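Local structure of N-(5'-phosphoribosyl)anthranilate isomerase (Thermococcus kodakarensis, 5LHF) at residues Ile133-Gly138 against Tyr157-Ala162; Lys103-Pro108 against Glu119-Leu124; Arg18-Tyr23 against Gly192-Val197; Glu4-Cys9 against Tyr23-Gly28. The protein catalyses the isomerisation of N-(5-phospho-beta-D-ribosyl)anthranilate to 1-(2-carboxyphenylamino)-1-deoxy-D-ribulose 5-phosphate, the third step of tryptophan synthesis from chorismate. All coordinates share one frame; numbering follows the deposited sequence.

Contact 1: residues Ile133-Gly138 against Tyr157-Ala162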
loop_
_atom_site.group_PDB
_atom_site.type_symbol
_atom_site.label_atom_id
_atom_site.label_comp_id
_atom_site.label_asym_id
_atom_site.label_seq_id
_atom_site.Cartn_x
_atom_site.Cartn_y
_atom_site.Cartn_z
ATOM N N ILE A 133 3.789 5.500 5.411
ATOM C CA ILE A 133 2.385 5.614 5.788
ATOM C C ILE A 133 1.553 5.454 4.526
ATOM O O ILE A 133 1.714 6.228 3.572
ATOM C CB ILE A 133 2.088 6.973 6.443
ATOM C CG1 ILE A 133 2.838 7.128 7.771
ATOM C CG2 ILE A 133 0.588 7.188 6.600
ATOM C CD1 ILE A 133 2.415 6.157 8.806
ATOM N N LEU A 134 0.661 4.466 4.509
ATOM C CA LEU A 134 -0.287 4.309 3.413
ATOM C C LEU A 134 -1.679 4.699 3.889
ATOM O O LEU A 134 -2.119 4.265 4.958
ATOM C CB LEU A 134 -0.286 2.873 2.878
ATOM C CG LEU A 134 -1.093 2.591 1.608
ATOM C CD1 LEU A 134 -0.362 1.543 0.723
ATOM C CD2 LEU A 134 -2.492 2.088 1.973
ATOM N N LEU A 135 -2.363 5.521 3.096
ATOM C CA LEU A 135 -3.733 5.934 3.382
ATOM C C LEU A 135 -4.656 5.219 2.400
ATOM O O LEU A 135 -4.605 5.470 1.190
ATOM C CB LEU A 135 -3.892 7.457 3.291
ATOM C CG LEU A 135 -3.109 8.317 4.291
ATOM C CD1 LEU A 135 -3.485 9.806 4.199
ATOM C CD2 LEU A 135 -3.309 7.806 5.704
ATOM N N ASP A 136 -5.506 4.344 2.920
ATOM C CA ASP A 136 -6.398 3.525 2.101
ATOM C C ASP A 136 -7.766 4.204 2.017
ATOM O O ASP A 136 -8.550 4.152 2.967
ATOM C CB ASP A 136 -6.498 2.127 2.700
ATOM C CG ASP A 136 -7.200 1.153 1.784
ATOM O OD1 ASP A 136 -7.768 0.177 2.302
ATOM O OD2 ASP A 136 -7.195 1.361 0.551
ATOM N N THR A 137 -8.065 4.812 0.871
ATOM C CA THR A 137 -9.298 5.569 0.674
ATOM C C THR A 137 -10.452 4.660 0.246
ATOM O O THR A 137 -10.251 3.600 -0.349
ATOM C CB THR A 137 -9.092 6.663 -0.372
ATOM O OG1 THR A 137 -8.781 6.062 -1.633
ATOM C CG2 THR A 137 -7.953 7.577 0.034
ATOM N N GLY A 138 -11.677 5.107 0.534
ATOM C CA GLY A 138 -12.875 4.315 0.322
ATOM C C GLY A 138 -13.600 4.633 -0.975
ATOM O O GLY A 138 -13.064 5.285 -1.879
ATOM N N TYR A 157 3.169 14.209 6.510
ATOM C CA TYR A 157 3.933 13.005 6.230
ATOM C C TYR A 157 3.969 12.785 4.730
ATOM O O TYR A 157 3.014 13.135 4.028
ATOM C CB TYR A 157 3.320 11.764 6.897
ATOM C CG TYR A 157 3.215 11.845 8.405
ATOM C CD1 TYR A 157 4.303 11.535 9.214
ATOM C CD2 TYR A 157 2.025 12.215 9.020
ATOM C CE1 TYR A 157 4.210 11.603 10.592
ATOM C CE2 TYR A 157 1.922 12.280 10.398
ATOM C CZ TYR A 157 3.018 11.977 11.177
ATOM O OH TYR A 157 2.920 12.049 12.549
ATOM N N PRO A 158 5.081 12.162 4.196
ATOM C CA PRO A 158 5.123 11.757 2.777
ATOM C C PRO A 158 4.325 10.473 2.558
ATOM O O PRO A 158 4.844 9.365 2.469
ATOM C CB PRO A 158 6.622 11.574 2.527
ATOM C CG PRO A 158 7.163 11.153 3.851
ATOM C CD PRO A 158 6.339 11.855 4.899
ATOM N N ILE A 159 3.007 10.619 2.481
ATOM C CA ILE A 159 2.134 9.451 2.535
ATOM C C ILE A 159 2.045 8.794 1.158
ATOM O O ILE A 159 2.329 9.403 0.123
ATOM C CB ILE A 159 0.738 9.829 3.068
ATOM C CG1 ILE A 159 0.031 10.794 2.114
ATOM C CG2 ILE A 159 0.839 10.428 4.484
ATOM C CD1 ILE A 159 -1.143 10.197 1.383
ATOM N N VAL A 160 1.654 7.522 1.159
ATOM C CA VAL A 160 1.336 6.777 -0.053
ATOM C C VAL A 160 -0.182 6.699 -0.147
ATOM O O VAL A 160 -0.839 6.156 0.751
ATOM C CB VAL A 160 1.951 5.365 -0.029
ATOM C CG1 VAL A 160 1.567 4.586 -1.294
ATOM C CG2 VAL A 160 3.467 5.426 0.120
ATOM N N LEU A 161 -0.747 7.253 -1.216
ATOM C CA LEU A 161 -2.193 7.254 -1.416
ATOM C C LEU A 161 -2.624 5.973 -2.119
ATOM O O LEU A 161 -2.028 5.588 -3.133
ATOM C CB LEU A 161 -2.619 8.463 -2.249
ATOM C CG LEU A 161 -4.126 8.668 -2.461
ATOM C CD1 LEU A 161 -4.852 8.971 -1.158
ATOM C CD2 LEU A 161 -4.355 9.791 -3.508
ATOM N N ALA A 162 -3.665 5.324 -1.591
ATOM C CA ALA A 162 -4.126 4.048 -2.134
ATOM C C ALA A 162 -5.645 4.003 -2.120
ATOM O O ALA A 162 -6.313 4.841 -1.503
ATOM C CB ALA A 162 -3.567 2.858 -1.341
HETATM O O HOH W 1 4.554 7.998 4.868
#
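Thr137 OG1 stands between its own backbone N and carbonyl carbon (chi1 63°), and from there it meets Ala162 O at 2.8 Å. Thr137 N donates to the same oxygen, so one residue grips this carbonyl with two bonds. The amide comes in from above the carbonyl plane, the hydroxyl nearer to it. The same torsion sets Thr137 CG2 against Leu161 CD1, 3.6 Å away. Leu134 has CG anti to its backbone N (chi1 -172°), and its CD2 comes to 3.6 Å from Ala162 CB. On this face of the sheet Leu134 CD1 also reaches Val160 CG1. Strands 133-136 and 160-162 are parallel neighbours in the TIM barrel. They are joined through helix 143-156 as a right-handed beta-alpha-beta crossover. Their backbone bonds alternate: Val160 N to Ile133 O at 2.7 Å, Leu135 N to Val160 O, then Ala162 N to Leu135 O. The first two are nearly straight. The third is more bent, at 145°. Leu135 and Leu161 point to the other face, where helix 143-156 packs on Leu135. There Leu135 CD1 meets Ile159 CD1 at 3.7 Å, the two side chains crossing at about a right angle. Ile133 CG2 touches Ile159 CG2 at 3.9 Å. At the start of the pair a water accepts from Ile133 N and donates to Pro158 O, bridging the backbones at 2.7 and 2.8 Å.

Contact 2: residues Lys103-Pro108 against Glu119-Leu124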
loop_
_atom_site.group_PDB
_atom_site.type_symbol
_atom_site.label_atom_id
_atom_site.label_comp_id
_atom_site.label_asym_id
_atom_site.label_seq_id
_atom_site.Cartn_x
_atom_site.Cartn_y
_atom_site.Cartn_z
ATOM N N LYS A 103 2.721 1.009 7.090
ATOM C CA LYS A 103 1.482 0.795 7.818
ATOM C C LYS A 103 0.329 1.402 7.031
ATOM O O LYS A 103 0.403 2.560 6.619
ATOM C CB LYS A 103 1.557 1.416 9.213
ATOM C CG LYS A 103 0.248 1.359 9.983
ATOM C CD LYS A 103 0.084 0.078 10.794
ATOM C CE LYS A 103 -1.122 0.208 11.724
ATOM N NZ LYS A 103 -2.414 0.083 11.002
ATOM N N ALA A 104 -0.730 0.625 6.833
ATOM C CA ALA A 104 -1.932 1.096 6.155
ATOM C C ALA A 104 -2.975 1.565 7.165
ATOM O O ALA A 104 -3.223 0.901 8.175
ATOM C CB ALA A 104 -2.507 -0.008 5.262
ATOM N N PHE A 105 -3.578 2.724 6.889
ATOM C CA PHE A 105 -4.618 3.318 7.719
ATOM C C PHE A 105 -5.873 3.531 6.887
ATOM O O PHE A 105 -5.800 4.069 5.778
ATOM C CB PHE A 105 -4.178 4.671 8.302
ATOM C CG PHE A 105 -3.037 4.580 9.268
ATOM C CD1 PHE A 105 -3.270 4.388 10.622
ATOM C CD2 PHE A 105 -1.729 4.683 8.824
ATOM C CE1 PHE A 105 -2.215 4.305 11.515
ATOM C CE2 PHE A 105 -0.671 4.604 9.714
ATOM C CZ PHE A 105 -0.917 4.417 11.064
ATOM N N MET A 106 -7.021 3.136 7.426
ATOM C CA MET A 106 -8.281 3.506 6.801
ATOM C C MET A 106 -8.550 4.989 7.038
ATOM O O MET A 106 -8.217 5.540 8.091
ATOM C CB MET A 106 -9.430 2.664 7.356
ATOM C CG MET A 106 -9.383 1.191 6.971
ATOM S SD MET A 106 -10.727 0.232 7.712
ATOM C CE MET A 106 -10.388 0.472 9.458
ATOM N N VAL A 107 -9.129 5.645 6.041
ATOM C CA VAL A 107 -9.480 7.056 6.194
ATOM C C VAL A 107 -10.830 7.140 6.900
ATOM O O VAL A 107 -11.852 6.730 6.330
ATOM C CB VAL A 107 -9.510 7.778 4.841
ATOM C CG1 VAL A 107 -9.819 9.246 5.051
ATOM C CG2 VAL A 107 -8.191 7.582 4.110
ATOM N N PRO A 108 -10.883 7.650 8.131
ATOM C CA PRO A 108 -12.151 7.667 8.869
ATOM C C PRO A 108 -13.180 8.577 8.216
ATOM O O PRO A 108 -12.845 9.567 7.562
ATOM C CB PRO A 108 -11.753 8.198 10.255
ATOM C CG PRO A 108 -10.259 8.074 10.325
ATOM C CD PRO A 108 -9.769 8.205 8.918
ATOM N N GLU A 119 -7.793 15.261 12.013
ATOM C CA GLU A 119 -7.181 15.344 13.340
ATOM C C GLU A 119 -7.124 13.981 14.014
ATOM O O GLU A 119 -6.114 13.618 14.627
ATOM C CB GLU A 119 -7.954 16.320 14.233
ATOM C CG GLU A 119 -7.556 17.773 14.077
ATOM C CD GLU A 119 -8.261 18.677 15.077
ATOM O OE1 GLU A 119 -8.233 19.911 14.883
ATOM O OE2 GLU A 119 -8.842 18.153 16.052
ATOM N N ARG A 120 -8.217 13.228 13.939
ATOM C CA ARG A 120 -8.232 11.887 14.501
ATOM C C ARG A 120 -7.201 10.993 13.818
ATOM O O ARG A 120 -6.539 10.179 14.470
ATOM C CB ARG A 120 -9.639 11.305 14.364
ATOM C CG ARG A 120 -9.826 9.882 14.862
ATOM C CD ARG A 120 -11.293 9.489 14.758
ATOM N NE ARG A 120 -12.159 10.668 14.744
ATOM C CZ ARG A 120 -12.829 11.093 13.676
ATOM N NH1 ARG A 120 -12.736 10.426 12.534
ATOM N NH2 ARG A 120 -13.585 12.182 13.751
ATOM N N LEU A 121 -7.035 11.140 12.502
ATOM C CA LEU A 121 -6.125 10.242 11.798
ATOM C C LEU A 121 -4.679 10.534 12.167
ATOM O O LEU A 121 -3.877 9.610 12.323
ATOM C CB LEU A 121 -6.333 10.350 10.287
ATOM C CG LEU A 121 -5.562 9.342 9.427
ATOM C CD1 LEU A 121 -5.623 7.939 10.037
ATOM C CD2 LEU A 121 -6.103 9.348 7.994
ATOM N N LEU A 122 -4.333 11.815 12.330
ATOM C CA LEU A 122 -2.962 12.175 12.678
ATOM C C LEU A 122 -2.572 11.639 14.047
ATOM O O LEU A 122 -1.414 11.260 14.259
ATOM C CB LEU A 122 -2.784 13.695 12.633
ATOM C CG LEU A 122 -2.567 14.299 11.248
ATOM C CD1 LEU A 122 -2.739 15.816 11.277
ATOM C CD2 LEU A 122 -1.196 13.935 10.722
ATOM N N GLU A 123 -3.510 11.611 14.994
ATOM C CA GLU A 123 -3.138 11.121 16.317
ATOM C C GLU A 123 -2.882 9.618 16.299
ATOM O O GLU A 123 -2.009 9.137 17.025
ATOM C CB GLU A 123 -4.193 11.497 17.366
ATOM C CG GLU A 123 -5.601 10.964 17.139
ATOM C CD GLU A 123 -5.795 9.516 17.593
ATOM O OE1 GLU A 123 -5.067 9.059 18.505
ATOM O OE2 GLU A 123 -6.680 8.833 17.030
ATOM N N LEU A 124 -3.609 8.867 15.467
ATOM C CA LEU A 124 -3.323 7.438 15.341
ATOM C C LEU A 124 -1.973 7.214 14.666
ATOM O O LEU A 124 -1.188 6.366 15.100
ATOM C CB LEU A 124 -4.442 6.741 14.567
ATOM C CG LEU A 124 -4.298 5.222 14.387
ATOM C CD1 LEU A 124 -4.101 4.514 15.740
ATOM C CD2 LEU A 124 -5.484 4.635 13.616
#
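The Phe105 ring meets Leu124 at its edge, with Leu124 CG 3.7 Å from Phe105 CE1 and near the ring plane. One face of the ring carries Lys103 NZ, 4.2 Å above the plane and offset toward the rim. The Arg120 guanidinium is also met at its edge, where Pro108 CB lies in plane, 3.3 Å from Arg120 NH1. This is the beta-alpha half of a beta-alpha-beta unit of the TIM barrel, strand 100-106 covered by helix 114-126. The short segments 103-106 and 119-124 run nearly antiparallel, at 156°, with their axes 10.2 Å apart. Leu121 fills the middle of the interface. Its CG is anti to the backbone N (chi1 -173°), which sends the two methyls toward the strand and the loop after it. CD1 goes to Phe105 CB at 4.0 Å, and CD2 to Pro108 CD. Leu121 also touches Leu135 of the next strand, so it packs on two strands at once. The contact across these segments is apolar apart from the arginine end. Arg120 NH1 forms a salt bridge with Asp117, which lies on the same helix. Lys103 NZ is held beside the ring by Ser83 O and by Ala104 O, the latter 3.1 Å from NZ.

Contact 3: residues Arg18-Tyr23 against Gly192-Val197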
loop_
_atom_site.group_PDB
_atom_site.type_symbol
_atom_site.label_atom_id
_atom_site.label_comp_id
_atom_site.label_asym_id
_atom_site.label_seq_id
_atom_site.Cartn_x
_atom_site.Cartn_y
_atom_site.Cartn_z
ATOM N N ARG A 18 7.713 -9.720 -12.970
ATOM C CA ARG A 18 8.656 -9.172 -13.941
ATOM C C ARG A 18 8.064 -7.989 -14.714
ATOM O O ARG A 18 8.793 -7.059 -15.089
ATOM C CB ARG A 18 9.100 -10.268 -14.908
ATOM C CG ARG A 18 9.896 -11.378 -14.241
ATOM C CD ARG A 18 11.102 -10.819 -13.503
ATOM N NE ARG A 18 12.013 -11.877 -13.060
ATOM C CZ ARG A 18 12.766 -11.801 -11.962
ATOM N NH1 ARG A 18 12.694 -10.731 -11.181
ATOM N NH2 ARG A 18 13.572 -12.807 -11.632
ATOM N N LEU A 19 6.757 -8.022 -14.995
ATOM C CA LEU A 19 6.115 -6.902 -15.670
ATOM C C LEU A 19 6.141 -5.654 -14.801
ATOM O O LEU A 19 6.605 -4.594 -15.230
ATOM C CB LEU A 19 4.674 -7.262 -16.039
ATOM C CG LEU A 19 3.830 -6.103 -16.568
ATOM C CD1 LEU A 19 4.549 -5.528 -17.807
ATOM C CD2 LEU A 19 2.391 -6.560 -16.886
ATOM N N VAL A 20 5.668 -5.776 -13.561
ATOM C CA VAL A 20 5.632 -4.648 -12.633
ATOM C C VAL A 20 7.024 -4.065 -12.410
ATOM O O VAL A 20 7.173 -2.854 -12.208
ATOM C CB VAL A 20 4.976 -5.111 -11.317
ATOM C CG1 VAL A 20 5.271 -4.157 -10.176
ATOM C CG2 VAL A 20 3.484 -5.271 -11.529
ATOM N N GLU A 21 8.062 -4.906 -12.437
ATOM C CA GLU A 21 9.414 -4.443 -12.141
ATOM C C GLU A 21 9.947 -3.476 -13.189
ATOM O O GLU A 21 10.908 -2.752 -12.912
ATOM C CB GLU A 21 10.357 -5.639 -12.020
ATOM C CG GLU A 21 10.085 -6.459 -10.764
ATOM C CD GLU A 21 11.087 -7.560 -10.561
ATOM O OE1 GLU A 21 11.341 -7.910 -9.390
ATOM O OE2 GLU A 21 11.604 -8.085 -11.566
ATOM N N ARG A 22 9.346 -3.444 -14.375
ATOM C CA ARG A 22 9.793 -2.513 -15.400
ATOM C C ARG A 22 9.276 -1.104 -15.167
ATOM O O ARG A 22 9.737 -0.168 -15.837
ATOM C CB ARG A 22 9.360 -3.023 -16.772
ATOM C CG ARG A 22 10.007 -4.349 -17.132
ATOM C CD ARG A 22 10.218 -4.497 -18.631
ATOM N NE ARG A 22 8.964 -4.482 -19.380
ATOM C CZ ARG A 22 8.141 -5.520 -19.479
ATOM N NH1 ARG A 22 8.434 -6.666 -18.870
ATOM N NH2 ARG A 22 7.029 -5.407 -20.189
ATOM N N TYR A 23 8.354 -0.927 -14.212
ATOM C CA TYR A 23 7.692 0.352 -14.017
ATOM C C TYR A 23 7.690 0.848 -12.580
ATOM O O TYR A 23 7.861 2.052 -12.369
ATOM C CB TYR A 23 6.243 0.270 -14.522
ATOM C CG TYR A 23 6.140 -0.127 -15.977
ATOM C CD1 TYR A 23 6.021 -1.472 -16.347
ATOM C CD2 TYR A 23 6.180 0.830 -16.981
ATOM C CE1 TYR A 23 5.924 -1.835 -17.676
ATOM C CE2 TYR A 23 6.086 0.471 -18.314
ATOM C CZ TYR A 23 5.959 -0.854 -18.656
ATOM O OH TYR A 23 5.863 -1.203 -19.983
ATOM N N GLY A 192 -8.080 -9.547 -14.191
ATOM C CA GLY A 192 -7.329 -9.966 -13.014
ATOM C C GLY A 192 -5.842 -10.185 -13.208
ATOM O O GLY A 192 -5.180 -10.698 -12.298
ATOM N N VAL A 193 -5.282 -9.817 -14.354
ATOM C CA VAL A 193 -3.859 -10.000 -14.598
ATOM C C VAL A 193 -3.228 -8.628 -14.733
ATOM O O VAL A 193 -3.759 -7.775 -15.448
ATOM C CB VAL A 193 -3.615 -10.847 -15.859
ATOM C CG1 VAL A 193 -2.128 -11.015 -16.104
ATOM C CG2 VAL A 193 -4.333 -12.199 -15.722
ATOM N N LYS A 194 -2.109 -8.401 -14.041
ATOM C CA LYS A 194 -1.366 -7.159 -14.270
ATOM C C LYS A 194 -1.131 -6.973 -15.766
ATOM O O LYS A 194 -0.655 -7.885 -16.449
ATOM C CB LYS A 194 -0.034 -7.165 -13.519
ATOM C CG LYS A 194 -0.142 -7.280 -12.013
ATOM C CD LYS A 194 -1.141 -6.320 -11.397
ATOM C CE LYS A 194 -1.259 -6.616 -9.900
ATOM N NZ LYS A 194 -2.475 -6.077 -9.253
ATOM N N ASP A 195 -1.489 -5.795 -16.279
ATOM C CA ASP A 195 -1.598 -5.559 -17.722
ATOM C C ASP A 195 -0.694 -4.408 -18.156
ATOM O O ASP A 195 -0.794 -3.301 -17.614
ATOM C CB ASP A 195 -3.048 -5.258 -18.094
ATOM C CG ASP A 195 -3.233 -4.982 -19.581
ATOM O OD1 ASP A 195 -3.328 -5.950 -20.361
ATOM O OD2 ASP A 195 -3.278 -3.798 -19.967
ATOM N N ARG A 196 0.154 -4.662 -19.162
ATOM C CA ARG A 196 1.182 -3.682 -19.532
ATOM C C ARG A 196 0.565 -2.386 -20.044
ATOM O O ARG A 196 1.050 -1.292 -19.733
ATOM C CB ARG A 196 2.130 -4.264 -20.587
ATOM C CG ARG A 196 3.330 -3.360 -20.911
ATOM C CD ARG A 196 3.097 -2.441 -22.115
ATOM N NE ARG A 196 2.751 -3.194 -23.318
ATOM C CZ ARG A 196 2.390 -2.642 -24.470
ATOM N NH1 ARG A 196 2.334 -1.321 -24.591
ATOM N NH2 ARG A 196 2.089 -3.411 -25.506
ATOM N N VAL A 197 -0.504 -2.478 -20.833
ATOM C CA VAL A 197 -1.070 -1.258 -21.399
ATOM C C VAL A 197 -1.748 -0.425 -20.318
ATOM O O VAL A 197 -1.616 0.809 -20.294
ATOM C CB VAL A 197 -2.024 -1.595 -22.556
ATOM C CG1 VAL A 197 -2.926 -0.401 -22.859
ATOM C CG2 VAL A 197 -1.222 -2.006 -23.795
#
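The C-terminal part of helix 14-20 and the residues after it approach the loop where strand 193-194 gives way to helix 196-207, the nearest CA atoms being those of Leu19 and Arg196. Here the first and last helices of the TIM barrel meet, beside the place where the barrel closes. Leu19 reaches across with CG anti to its backbone N (chi1 171°). Its CD2 lies over the backbone, 3.4 Å from Lys194 O and 3.7 Å from Arg196 N. Its CD1 rests on Arg196 CB at 3.9 Å, the two side chains crossing at about a right angle. An alanine here would lose both methyls and is likely to leave a gap against the start of the helix, with the Arg196 aliphatic chain less firmly placed. Val20 CG2 touches Lys194 CG at 4.2 Å. From there the lysine chain bends at chi2 and leads away, to Glu189 and Cys9 O. Asp195 is the N-cap of helix 196-207, its OD2 accepting from Leu198 N. Arg196 turns twice along its chain, and Glu200 takes both a salt bridge from its NH1 and a hydrogen bond with Tyr23 OH. The ring plane of Tyr23 and the guanidinium plane of Arg196 are 15° apart, though the side chains cross at a slant. Tyr23 OH meets the arginine's aliphatic part, 3.5 Å from Arg196 CG.

Contact 4: residues Glu4-Cys9 against Tyr23-Gly28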
loop_
_atom_site.group_PDB
_atom_site.type_symbol
_atom_site.label_atom_id
_atom_site.label_comp_id
_atom_site.label_asym_id
_atom_site.label_seq_id
_atom_site.Cartn_x
_atom_site.Cartn_y
_atom_site.Cartn_z
ATOM N N GLU A 4 6.918 10.680 -6.135
ATOM C CA GLU A 4 8.229 10.051 -6.219
ATOM C C GLU A 4 8.194 8.536 -6.096
ATOM O O GLU A 4 9.194 7.882 -6.423
ATOM C CB GLU A 4 9.167 10.618 -5.145
ATOM C CG GLU A 4 9.582 12.099 -5.312
ATOM C CD GLU A 4 9.902 12.565 -6.742
ATOM O OE1 GLU A 4 10.035 11.750 -7.681
ATOM O OE2 GLU A 4 10.034 13.797 -6.926
ATOM N N PHE A 5 7.087 7.958 -5.650
ATOM C CA PHE A 5 7.044 6.543 -5.322
ATOM C C PHE A 5 5.785 5.939 -5.920
ATOM O O PHE A 5 4.688 6.451 -5.705
ATOM C CB PHE A 5 7.077 6.355 -3.799
ATOM C CG PHE A 5 6.886 4.933 -3.333
ATOM C CD1 PHE A 5 7.972 4.075 -3.221
ATOM C CD2 PHE A 5 5.632 4.479 -2.934
ATOM C CE1 PHE A 5 7.802 2.783 -2.769
ATOM C CE2 PHE A 5 5.454 3.182 -2.465
ATOM C CZ PHE A 5 6.542 2.330 -2.383
ATOM N N VAL A 6 5.939 4.871 -6.689
ATOM C CA VAL A 6 4.801 4.160 -7.261
ATOM C C VAL A 6 4.917 2.696 -6.882
ATOM O O VAL A 6 5.946 2.066 -7.146
ATOM C CB VAL A 6 4.744 4.298 -8.791
ATOM C CG1 VAL A 6 3.534 3.533 -9.335
ATOM C CG2 VAL A 6 4.734 5.781 -9.194
ATOM N N LYS A 7 3.864 2.157 -6.275
ATOM C CA LYS A 7 3.826 0.758 -5.872
ATOM C C LYS A 7 2.665 0.094 -6.594
ATOM O O LYS A 7 1.556 0.636 -6.604
ATOM C CB LYS A 7 3.678 0.626 -4.357
ATOM C CG LYS A 7 3.473 -0.814 -3.878
ATOM C CD LYS A 7 3.596 -0.918 -2.342
ATOM C CE LYS A 7 3.047 -2.244 -1.823
ATOM N NZ LYS A 7 1.550 -2.211 -1.632
ATOM N N ILE A 8 2.929 -1.035 -7.252
ATOM C CA ILE A 8 1.873 -1.840 -7.865
ATOM C C ILE A 8 1.747 -3.104 -7.034
ATOM O O ILE A 8 2.658 -3.947 -7.010
ATOM C CB ILE A 8 2.152 -2.172 -9.339
ATOM C CG1 ILE A 8 2.197 -0.888 -10.186
ATOM C CG2 ILE A 8 1.092 -3.133 -9.866
ATOM C CD1 ILE A 8 2.691 -1.097 -11.619
ATOM N N CYS A 9 0.617 -3.248 -6.366
ATOM C CA CYS A 9 0.457 -4.264 -5.335
ATOM C C CYS A 9 -0.254 -5.488 -5.901
ATOM O O CYS A 9 -0.953 -5.415 -6.916
ATOM C CB CYS A 9 -0.331 -3.706 -4.148
ATOM S SG CYS A 9 -0.360 -4.822 -2.712
ATOM N N TYR A 23 8.354 -0.927 -14.212
ATOM C CA TYR A 23 7.692 0.352 -14.017
ATOM C C TYR A 23 7.690 0.848 -12.580
ATOM O O TYR A 23 7.861 2.052 -12.369
ATOM C CB TYR A 23 6.243 0.270 -14.522
ATOM C CG TYR A 23 6.140 -0.127 -15.977
ATOM C CD1 TYR A 23 6.021 -1.472 -16.347
ATOM C CD2 TYR A 23 6.180 0.830 -16.981
ATOM C CE1 TYR A 23 5.924 -1.835 -17.676
ATOM C CE2 TYR A 23 6.086 0.471 -18.314
ATOM C CZ TYR A 23 5.959 -0.854 -18.656
ATOM O OH TYR A 23 5.863 -1.203 -19.983
ATOM N N ALA A 24 7.475 -0.029 -11.591
ATOM C CA ALA A 24 7.160 0.429 -10.244
ATOM C C ALA A 24 8.415 0.554 -9.389
ATOM O O ALA A 24 9.409 -0.139 -9.602
ATOM C CB ALA A 24 6.167 -0.524 -9.549
ATOM N N ASP A 25 8.354 1.445 -8.398
ATOM C CA ASP A 25 9.415 1.489 -7.397
ATOM C C ASP A 25 9.326 0.352 -6.389
ATOM O O ASP A 25 10.338 0.027 -5.759
ATOM C CB ASP A 25 9.365 2.824 -6.677
ATOM C CG ASP A 25 9.528 3.980 -7.629
ATOM O OD1 ASP A 25 10.624 4.080 -8.202
ATOM O OD2 ASP A 25 8.574 4.773 -7.804
ATOM N N ALA A 26 8.149 -0.254 -6.231
ATOM C CA ALA A 26 7.934 -1.313 -5.256
ATOM C C ALA A 26 6.720 -2.113 -5.690
ATOM O O ALA A 26 5.874 -1.628 -6.447
ATOM C CB ALA A 26 7.717 -0.771 -3.833
ATOM N N THR A 27 6.634 -3.335 -5.182
ATOM C CA THR A 27 5.453 -4.158 -5.402
ATOM C C THR A 27 5.091 -4.828 -4.079
ATOM O O THR A 27 5.638 -4.501 -3.018
ATOM C CB THR A 27 5.696 -5.149 -6.555
ATOM O OG1 THR A 27 4.456 -5.783 -6.915
ATOM C CG2 THR A 27 6.729 -6.202 -6.171
ATOM N N GLY A 28 4.123 -5.729 -4.135
ATOM C CA GLY A 28 3.625 -6.373 -2.934
ATOM C C GLY A 28 2.999 -7.704 -3.264
ATOM O O GLY A 28 2.415 -7.881 -4.337
#
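The side chains of Asp25 and Phe5 run alongside each other, pointing opposite ways, with carboxylate and ring planes only 21° from parallel and Phe5 CD1 3.9 Å from Asp25 CB. This is the first parallel strand pair of the TIM barrel, strands 5-9 and 26-28, joined by a beta-alpha-beta crossover through helix 14-20. Asp25 CG stands anti to its own carbonyl carbon (chi1 -59°), which carries the carboxylate back to the start of the other strand. There OD2 accepts from Val6 N at 2.9 Å through its anti lone pair. Val6 O returns the grip, accepting from Asp25 N at 2.8 Å, in the carbonyl plane, and weakly from Ala26 N, so Val6 is held at both N-H and C=O. A leucine in place of Asp25 would remove the acceptor and would probably leave Val6 N without its mate across the pair. The Phe5 ring, swung with CG anti to the backbone N, comes obliquely to Ala26, with CZ 3.6 Å from Ala26 CB. Phe5 also makes a cation-pi contact with Lys132. Lys7 shares a face of the sheet with Ala26. It runs extended along the neighbouring strand, its CE 3.6 Å from Thr27 O, before NZ pairs with Asp183 and bonds Gln80. On the other face Ile8 CG1 packs against Ala24 CB at 4.0 Å. Between the strands Ile8 N donates to Ala26 O at 3.1 Å. Further on, Thr27 OG1 donates to Ile8 O at 2.6 Å, nearly in line with the C=O bond.

Overall arrangement
From the N terminus, contact 4 closes the first loop, joining strands 5-9 and 26-30 around helix 14-20. Contact 3 starts on that helix, before contact 4 has closed, and ends only at 192-197, so the two cross; they share Tyr23 and touch through Lys194 and Cys9. Contacts 2 and 1 follow in series, and both fall within the long span of contact 3. Contact 2 sets helix 114-126 on strand 100-106. Contact 1 then pairs the next two strands, and Leu134 bonds back to Lys103 and Phe105. Past strand 181-184, which lies between their strands, Val160 packs on Phe5, linking contacts 1 and 4. Contact 3 ties the first helix of the barrel to the start of its last one.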